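Long-range contacts in esterase (Capnocytophaga ochracea, PDB 4W9R), which is of unknown function but is probably an esterase of the alpha/beta-hydrolase type: residues G61-C66 and M231-Y236; G13-K18 and A93-F98. One frame throughout, in Å; residues are numbered along the deposited sequence.

Interaction 1 of 2, residues G61-C66 and M231-Y236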
ATOM      1  N   GLY B  61       5.871 -12.740   8.082  1.00 33.27           N
ATOM      2  CA  GLY B  61       7.177 -12.994   8.660  1.00 19.85           C
ATOM      3  C   GLY B  61       8.307 -12.278   7.946  1.00 29.53           C
ATOM      4  O   GLY B  61       9.472 -12.656   8.078  1.00 33.60           O
ATOM      5  N   GLU B  62       7.965 -11.248   7.179  1.00 34.70           N
ATOM      6  CA  GLU B  62       8.968 -10.461   6.470  1.00 31.25           C
ATOM      7  C   GLU B  62       9.444  -9.268   7.299  1.00 31.00           C
ATOM      8  O   GLU B  62      10.399  -8.586   6.929  1.00 40.22           O
ATOM      9  CB  GLU B  62       8.414  -9.981   5.128  1.00 29.90           C
ATOM     10  CG  GLU B  62       7.981 -11.104   4.204  1.00 35.14           C
ATOM     11  CD  GLU B  62       7.567 -10.606   2.834  1.00 55.09           C
ATOM     12  OE1 GLU B  62       7.681  -9.387   2.582  1.00 73.80           O
ATOM     13  OE2 GLU B  62       7.129 -11.433   2.007  1.00 51.39           O
HETATM   14  N   MSE B  63       8.774  -9.026   8.422  1.00 28.41           N
HETATM   15  CA  MSE B  63       9.135  -7.929   9.316  1.00 29.53           C
HETATM   16  C   MSE B  63       8.935  -8.308  10.776  1.00 30.78           C
HETATM   17  O   MSE B  63       8.026  -9.071  11.103  1.00 42.22           O
HETATM   18  CB  MSE B  63       8.310  -6.677   9.006  1.00 31.18           C
HETATM   19  CG  MSE B  63       8.900  -5.767   7.946  1.00 51.44           C
HETATM   20 SE   MSE B  63       7.932  -4.074   7.810  1.00 62.60          SE
HETATM   21  CE  MSE B  63       8.178  -3.423   9.628  1.00 20.53           C
ATOM     22  N   PRO B  64       9.785  -7.770  11.661  1.00 35.72           N
ATOM     23  CA  PRO B  64       9.566  -7.895  13.102  1.00 35.40           C
ATOM     24  C   PRO B  64       8.435  -6.977  13.551  1.00 37.47           C
ATOM     25  O   PRO B  64       8.069  -6.065  12.810  1.00 40.15           O
ATOM     26  CB  PRO B  64      10.903  -7.455  13.699  1.00 24.60           C
ATOM     27  CG  PRO B  64      11.439  -6.486  12.701  1.00 24.27           C
ATOM     28  CD  PRO B  64      11.015  -7.017  11.355  1.00 36.97           C
ATOM     29  N   LYS B  65       7.881  -7.220  14.734  1.00 33.75           N
ATOM     30  CA  LYS B  65       6.890  -6.312  15.296  1.00 26.07           C
ATOM     31  C   LYS B  65       7.531  -4.950  15.545  1.00 30.23           C
ATOM     32  O   LYS B  65       8.629  -4.863  16.094  1.00 33.61           O
ATOM     33  CB  LYS B  65       6.304  -6.877  16.591  1.00 18.22           C
ATOM     34  CG  LYS B  65       5.446  -8.117  16.402  1.00 27.02           C
ATOM     35  CD  LYS B  65       4.976  -8.665  17.742  1.00 38.45           C
ATOM     36  CE  LYS B  65       4.100  -9.894  17.567  1.00 46.10           C
ATOM     37  NZ  LYS B  65       2.871  -9.591  16.783  1.00 57.74           N
ATOM     38  N   CYS B  66       6.848  -3.890  15.130  1.00 28.91           N
ATOM     39  CA  CYS B  66       7.392  -2.543  15.252  1.00 30.78           C
ATOM     40  C   CYS B  66       6.430  -1.602  15.964  1.00 37.98           C
ATOM     41  O   CYS B  66       5.224  -1.843  16.010  1.00 44.39           O
ATOM     42  CB  CYS B  66       7.736  -1.978  13.872  1.00 17.05           C
ATOM     43  SG  CYS B  66       9.100  -2.817  13.042  1.00 84.84           S
HETATM   44  N   MSE B 231      12.488  -3.566   1.306  1.00 26.14           N
HETATM   45  CA  MSE B 231      13.933  -3.630   1.105  1.00 36.58           C
HETATM   46  C   MSE B 231      14.727  -3.409   2.387  1.00 39.45           C
HETATM   47  O   MSE B 231      15.760  -4.043   2.600  1.00 46.55           O
HETATM   48  CB  MSE B 231      14.359  -2.607   0.054  1.00 30.37           C
HETATM   49  CG  MSE B 231      13.876  -2.939  -1.345  1.00 40.01           C
HETATM   50 SE   MSE B 231      14.327  -1.550  -2.626  1.00 86.40          SE
HETATM   51  CE  MSE B 231      13.373  -0.084  -1.783  1.00 43.15           C
ATOM     52  N   CYS B 232      14.246  -2.507   3.234  1.00 39.64           N
ATOM     53  CA  CYS B 232      14.943  -2.170   4.469  1.00 38.59           C
ATOM     54  C   CYS B 232      14.986  -3.356   5.431  1.00 37.76           C
ATOM     55  O   CYS B 232      16.018  -3.639   6.041  1.00 52.72           O
ATOM     56  CB  CYS B 232      14.277  -0.968   5.142  1.00 25.07           C
ATOM     57  SG  CYS B 232      15.068  -0.430   6.673  1.00 39.34           S
ATOM     58  N   PHE B 233      13.856  -4.043   5.559  1.00 22.89           N
ATOM     59  CA  PHE B 233      13.726  -5.171   6.475  1.00 29.25           C
ATOM     60  C   PHE B 233      13.995  -6.519   5.807  1.00 34.43           C
ATOM     61  O   PHE B 233      13.805  -7.567   6.422  1.00 34.68           O
ATOM     62  CB  PHE B 233      12.338  -5.169   7.111  1.00 26.62           C
ATOM     63  CG  PHE B 233      12.126  -4.050   8.088  1.00 32.62           C
ATOM     64  CD1 PHE B 233      11.568  -2.851   7.680  1.00 28.52           C
ATOM     65  CD2 PHE B 233      12.498  -4.195   9.415  1.00 36.31           C
ATOM     66  CE1 PHE B 233      11.377  -1.818   8.579  1.00 22.47           C
ATOM     67  CE2 PHE B 233      12.311  -3.166  10.318  1.00 31.36           C
ATOM     68  CZ  PHE B 233      11.749  -1.976   9.899  1.00 29.74           C
ATOM     69  N   ASP B 234      14.419  -6.481   4.546  1.00 27.92           N
ATOM     70  CA  ASP B 234      14.580  -7.680   3.720  1.00 35.11           C
ATOM     71  C   ASP B 234      15.398  -8.802   4.369  1.00 39.39           C
ATOM     72  O   ASP B 234      15.131  -9.982   4.135  1.00 47.32           O
ATOM     73  CB  ASP B 234      15.219  -7.300   2.383  1.00 36.30           C
ATOM     74  CG  ASP B 234      15.299  -8.469   1.423  1.00 44.71           C
ATOM     75  OD1 ASP B 234      14.258  -8.821   0.828  1.00 45.79           O
ATOM     76  OD2 ASP B 234      16.401  -9.035   1.261  1.00 43.51           O
ATOM     77  N   ILE B 235      16.388  -8.437   5.177  1.00 29.10           N
ATOM     78  CA  ILE B 235      17.245  -9.422   5.831  1.00 21.62           C
ATOM     79  C   ILE B 235      16.456 -10.311   6.803  1.00 29.97           C
ATOM     80  O   ILE B 235      16.879 -11.422   7.126  1.00 33.34           O
ATOM     81  CB  ILE B 235      18.411  -8.733   6.587  1.00 28.56           C
ATOM     82  CG1 ILE B 235      19.481  -9.750   6.993  1.00 32.99           C
ATOM     83  CG2 ILE B 235      17.899  -7.965   7.796  1.00 35.30           C
ATOM     84  CD1 ILE B 235      20.085 -10.502   5.825  1.00 27.43           C
ATOM     85  N   TYR B 236      15.301  -9.824   7.247  1.00 26.20           N
ATOM     86  CA  TYR B 236      14.474 -10.547   8.208  1.00 26.39           C
ATOM     87  C   TYR B 236      13.716 -11.695   7.546  1.00 29.89           C
ATOM     88  O   TYR B 236      13.275 -12.625   8.221  1.00 31.75           O
ATOM     89  CB  TYR B 236      13.489  -9.588   8.882  1.00 30.48           C
ATOM     90  CG  TYR B 236      12.758 -10.156  10.080  1.00 24.77           C
ATOM     91  CD1 TYR B 236      11.537 -10.803   9.934  1.00 24.44           C
ATOM     92  CD2 TYR B 236      13.280 -10.025  11.360  1.00 27.34           C
ATOM     93  CE1 TYR B 236      10.864 -11.318  11.027  1.00 27.07           C
ATOM     94  CE2 TYR B 236      12.612 -10.533  12.460  1.00 32.95           C
ATOM     95  CZ  TYR B 236      11.405 -11.179  12.288  1.00 35.28           C
ATOM     96  OH  TYR B 236      10.739 -11.687  13.380  1.00 38.34           O
TER
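Tyr-236 swings its ring out with CG anti to the backbone N (chi1 -169°), which lays it across the backbone of Met-63 and Pro-64, while Phe-233 points its ring at Met-63. Met-63, present as selenomethionine, bends at its last torsion (chi3 60°), and this kink carries its methyl over a face of the Phe-233 ring. Its CE stands 3.8 Å from the centroid of that ring in a CH-pi contact, and SE follows obliquely as a Met-aromatic partner. Nearer the main chain, CG of Met-63 rests 3.6 Å from CB of Phe-233.

Pro-64 serves both aromatics. Its CD lies over the face of Tyr-236, 3.8 Å from the ring centroid, and also 3.7 Å from CD2 of Phe-233, while CB reaches CE2 of the tyrosine. At the edge of the Tyr-236 ring sits the carbonyl oxygen of Gly-61, 3.3 Å from CD1; that glycine, with its positive phi, closes helix 43-59 in a Schellman motif. Cys-66 adds an oblique sulfur-aromatic contact on the same side of the ring as Met-63 CE, SG to CZ of Phe-233 at 4.2 Å. No hydrogen bond crosses between the segments, so the join rests on apolar and aromatic contacts. The turn that presents both rings is held within 231-236 by Tyr-236 N bonding Phe-233 O at 2.8 Å.

Lys-274 makes a cation-pi contact with Tyr-236 and also bonds its carbonyl oxygen, while the Glu-62 carboxylate is hydrogen-bonded, through OE2, to Asn-218 of the second subunit. The loop between helix 43-59 and strand 67-71 thus meets the chain just past helix 217-232, with Met-63 against Val-54 and Tyr-57 of the first helix, Cys-66 on Pro-36 of strand 35-40, and Phe-233 reaching Leu-270 of helix 255-270.

Interaction 2 of 2, residues G13-K18 and A93-F98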
ATOM      1  N   GLY B  13       8.351  21.604  24.459  1.00 39.59           N
ATOM      2  CA  GLY B  13       8.974  22.842  24.882  1.00 43.14           C
ATOM      3  C   GLY B  13       9.423  23.659  23.689  1.00 45.40           C
ATOM      4  O   GLY B  13       9.303  24.885  23.678  1.00 48.09           O
ATOM      5  N   ARG B  14       9.936  22.970  22.674  1.00 35.45           N
ATOM      6  CA  ARG B  14      10.431  23.628  21.472  1.00 40.87           C
ATOM      7  C   ARG B  14       9.296  24.166  20.605  1.00 46.78           C
ATOM      8  O   ARG B  14       9.396  25.261  20.052  1.00 44.19           O
ATOM      9  CB  ARG B  14      11.301  22.666  20.662  1.00 33.77           C
ATOM     10  CG  ARG B  14      12.694  22.465  21.233  1.00 37.96           C
ATOM     11  CD  ARG B  14      13.427  21.353  20.507  1.00 47.94           C
ATOM     12  NE  ARG B  14      14.849  21.318  20.838  1.00 55.23           N
ATOM     13  CZ  ARG B  14      15.357  20.698  21.898  1.00 59.28           C
ATOM     14  NH1 ARG B  14      16.665  20.719  22.115  1.00 59.97           N
ATOM     15  NH2 ARG B  14      14.558  20.059  22.742  1.00 53.75           N
ATOM     16  N   LEU B  15       8.222  23.393  20.485  1.00 43.53           N
ATOM     17  CA  LEU B  15       7.066  23.813  19.698  1.00 42.30           C
ATOM     18  C   LEU B  15       6.169  24.769  20.474  1.00 46.00           C
ATOM     19  O   LEU B  15       5.370  25.497  19.884  1.00 45.73           O
ATOM     20  CB  LEU B  15       6.260  22.597  19.242  1.00 39.68           C
ATOM     21  CG  LEU B  15       6.926  21.724  18.180  1.00 40.38           C
ATOM     22  CD1 LEU B  15       6.034  20.548  17.817  1.00 42.72           C
ATOM     23  CD2 LEU B  15       7.247  22.559  16.953  1.00 35.02           C
ATOM     24  N   ASN B  16       6.308  24.755  21.798  1.00 44.98           N
ATOM     25  CA  ASN B  16       5.497  25.586  22.684  1.00 50.53           C
ATOM     26  C   ASN B  16       3.999  25.372  22.483  1.00 50.08           C
ATOM     27  O   ASN B  16       3.211  26.315  22.548  1.00 49.26           O
ATOM     28  CB  ASN B  16       5.839  27.063  22.493  1.00 57.66           C
ATOM     29  CG  ASN B  16       6.338  27.711  23.764  1.00 67.80           C
ATOM     30  OD1 ASN B  16       5.940  27.330  24.866  1.00 79.88           O
ATOM     31  ND2 ASN B  16       7.218  28.695  23.621  1.00 63.42           N
ATOM     32  N   ARG B  17       3.616  24.124  22.231  1.00 40.45           N
ATOM     33  CA  ARG B  17       2.216  23.769  22.036  1.00 38.18           C
ATOM     34  C   ARG B  17       1.988  22.292  22.333  1.00 37.77           C
ATOM     35  O   ARG B  17       2.938  21.512  22.403  1.00 40.09           O
ATOM     36  CB  ARG B  17       1.766  24.089  20.610  1.00 50.62           C
ATOM     37  CG  ARG B  17       2.388  23.202  19.544  1.00 48.60           C
ATOM     38  CD  ARG B  17       1.662  23.355  18.216  1.00 52.18           C
ATOM     39  NE  ARG B  17       2.215  22.484  17.184  1.00 56.58           N
ATOM     40  CZ  ARG B  17       3.045  22.890  16.229  1.00 50.13           C
ATOM     41  NH1 ARG B  17       3.417  24.162  16.165  1.00 41.42           N
ATOM     42  NH2 ARG B  17       3.500  22.025  15.332  1.00 45.94           N
ATOM     43  N   LYS B  18       0.728  21.914  22.517  1.00 41.19           N
ATOM     44  CA  LYS B  18       0.388  20.505  22.660  1.00 45.25           C
ATOM     45  C   LYS B  18       0.226  19.900  21.272  1.00 46.58           C
ATOM     46  O   LYS B  18      -0.641  20.310  20.502  1.00 54.45           O
ATOM     47  CB  LYS B  18      -0.896  20.327  23.473  1.00 50.20           C
ATOM     48  CG  LYS B  18      -0.798  20.772  24.923  1.00 43.51           C
ATOM     49  CD  LYS B  18      -2.157  20.706  25.603  1.00 52.76           C
ATOM     50  CE  LYS B  18      -2.063  21.032  27.085  1.00 68.90           C
ATOM     51  NZ  LYS B  18      -1.281  20.007  27.832  1.00 72.91           N
ATOM     52  N   ALA B  93      13.088  24.580  12.288  1.00 26.80           N
ATOM     53  CA  ALA B  93      14.163  24.087  13.139  1.00 25.92           C
ATOM     54  C   ALA B  93      13.604  23.549  14.451  1.00 31.92           C
ATOM     55  O   ALA B  93      14.084  22.544  14.976  1.00 24.36           O
ATOM     56  CB  ALA B  93      15.179  25.181  13.406  1.00 22.74           C
ATOM     57  N   ARG B  94      12.588  24.226  14.975  1.00 29.19           N
ATOM     58  CA  ARG B  94      11.953  23.809  16.217  1.00 26.97           C
ATOM     59  C   ARG B  94      11.262  22.461  16.045  1.00 31.46           C
ATOM     60  O   ARG B  94      11.378  21.582  16.898  1.00 35.19           O
ATOM     61  CB  ARG B  94      10.956  24.867  16.695  1.00 22.22           C
ATOM     62  CG  ARG B  94      11.608  26.167  17.153  1.00 17.07           C
ATOM     63  CD  ARG B  94      10.573  27.232  17.486  1.00 12.08           C
ATOM     64  NE  ARG B  94      10.909  28.513  16.869  1.00 48.75           N
ATOM     65  CZ  ARG B  94      10.022  29.335  16.316  1.00 42.65           C
ATOM     66  NH1 ARG B  94       8.735  29.016  16.304  1.00 44.61           N
ATOM     67  NH2 ARG B  94      10.422  30.477  15.773  1.00 50.39           N
ATOM     68  N   PHE B  95      10.550  22.298  14.934  1.00 29.45           N
ATOM     69  CA  PHE B  95       9.883  21.033  14.644  1.00 28.45           C
ATOM     70  C   PHE B  95      10.910  19.936  14.400  1.00 30.96           C
ATOM     71  O   PHE B  95      10.756  18.809  14.875  1.00 31.05           O
ATOM     72  CB  PHE B  95       8.958  21.169  13.434  1.00 20.17           C
ATOM     73  CG  PHE B  95       8.215  19.907  13.098  1.00 25.20           C
ATOM     74  CD1 PHE B  95       7.041  19.583  13.757  1.00 19.53           C
ATOM     75  CD2 PHE B  95       8.691  19.045  12.123  1.00 25.34           C
ATOM     76  CE1 PHE B  95       6.356  18.423  13.450  1.00 23.57           C
ATOM     77  CE2 PHE B  95       8.011  17.882  11.814  1.00 34.01           C
ATOM     78  CZ  PHE B  95       6.841  17.571  12.478  1.00 30.78           C
ATOM     79  N   PHE B  96      11.955  20.278  13.652  1.00 28.99           N
ATOM     80  CA  PHE B  96      13.036  19.351  13.340  1.00 24.80           C
ATOM     81  C   PHE B  96      13.638  18.746  14.605  1.00 31.87           C
ATOM     82  O   PHE B  96      13.815  17.531  14.695  1.00 32.99           O
ATOM     83  CB  PHE B  96      14.118  20.063  12.525  1.00 22.34           C
ATOM     84  CG  PHE B  96      15.239  19.170  12.083  1.00 29.69           C
ATOM     85  CD1 PHE B  96      15.064  18.289  11.029  1.00 29.89           C
ATOM     86  CD2 PHE B  96      16.472  19.225  12.708  1.00 24.51           C
ATOM     87  CE1 PHE B  96      16.098  17.472  10.615  1.00 33.15           C
ATOM     88  CE2 PHE B  96      17.508  18.409  12.297  1.00 29.74           C
ATOM     89  CZ  PHE B  96      17.320  17.531  11.250  1.00 27.70           C
ATOM     90  N   GLU B  97      13.940  19.600  15.580  1.00 29.73           N
ATOM     91  CA  GLU B  97      14.543  19.154  16.833  1.00 27.96           C
ATOM     92  C   GLU B  97      13.515  18.543  17.784  1.00 27.36           C
ATOM     93  O   GLU B  97      13.860  17.719  18.631  1.00 38.65           O
ATOM     94  CB  GLU B  97      15.269  20.313  17.519  1.00 30.70           C
ATOM     95  CG  GLU B  97      16.436  20.874  16.718  1.00 39.22           C
ATOM     96  CD  GLU B  97      17.227  21.918  17.487  1.00 60.90           C
ATOM     97  OE1 GLU B  97      17.181  21.903  18.734  1.00 68.38           O
ATOM     98  OE2 GLU B  97      17.894  22.753  16.841  1.00 73.45           O
ATOM     99  N   PHE B  98      12.256  18.949  17.642  1.00 30.85           N
ATOM    100  CA  PHE B  98      11.173  18.373  18.436  1.00 22.73           C
ATOM    101  C   PHE B  98      11.100  16.862  18.242  1.00 29.58           C
ATOM    102  O   PHE B  98      10.904  16.114  19.197  1.00 30.66           O
ATOM    103  CB  PHE B  98       9.834  19.019  18.071  1.00 24.73           C
ATOM    104  CG  PHE B  98       8.652  18.100  18.226  1.00 28.81           C
ATOM    105  CD1 PHE B  98       8.173  17.768  19.483  1.00 31.00           C
ATOM    106  CD2 PHE B  98       8.016  17.575  17.111  1.00 25.44           C
ATOM    107  CE1 PHE B  98       7.088  16.923  19.627  1.00 29.32           C
ATOM    108  CE2 PHE B  98       6.928  16.730  17.248  1.00 25.19           C
ATOM    109  CZ  PHE B  98       6.463  16.404  18.508  1.00 28.52           C
TER
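Leu-15 presses its CD1 methyl onto one face of the Phe-98 ring, 3.7 Å from the centroid in a CH-pi contact, and its other methyl, CD2, lies 3.8 Å from CA of Phe-95. Arg-14 runs extended from CG to NE and crosses Glu-97 at about a right angle. Its NE gives a salt-bridge hydrogen bond to OE1 of Glu-97 at 3.2 Å; the carboxylate oxygen is met on its anti side, 27° out of the carboxylate plane, and the two flat groups are turned 54° apart. Arg-14 CD packs 3.7 Å from CB of Glu-97, and the Glu-97 carbonyl oxygen sits over a guanidinium face. Arg-94 lays its CD 3.4 Å from the Arg-14 carbonyl oxygen.

In the next shell, Leu-15 CD1 also lies over a face of the Arg-17 guanidinium, roughly opposite the Phe-98 ring; that guanidinium is held by Asp-78 (salt bridge from NH2) and Gln-19 (hydrogen bond from NE). The connection between strands 5-12 and 17-24 is shaped by a G1 beta bulge, Asn-16 and Arg-17 facing Ser-12, whose hydroxyl accepts from Leu-15 N; Glu-102 takes Arg-14 N.

With an alanine in place of Arg-14, Glu-97 would probably lose this charge partner and the aliphatic cover over its CB. The hairpin turn thus grips helix 91-110 mainly through apolar contact, with one salt bridge across the segments, at exposed Glu-97.

Overall arrangement
Along the chain the segments alternate: 13-18, 61-66, 93-98, then 231-236, so the two interactions interleave. Their centres are about 31 Å apart and their nearest atoms about 18 Å, with no touch between them. The mixed sheet connects them: strand 17-24, which begins in interaction 2, runs antiparallel beside strand 67-71, which follows the loop of interaction 1, so the contacts lie toward opposite ends of this strand pair. Interaction 2 is peripheral, joining the turn between the first two strands to helix 91-110. Interaction 1 is buried near the centre of the molecule, where the sheet-bearing part, consistent with an alpha/beta-hydrolase fold, gives way to the C-terminal run of helices.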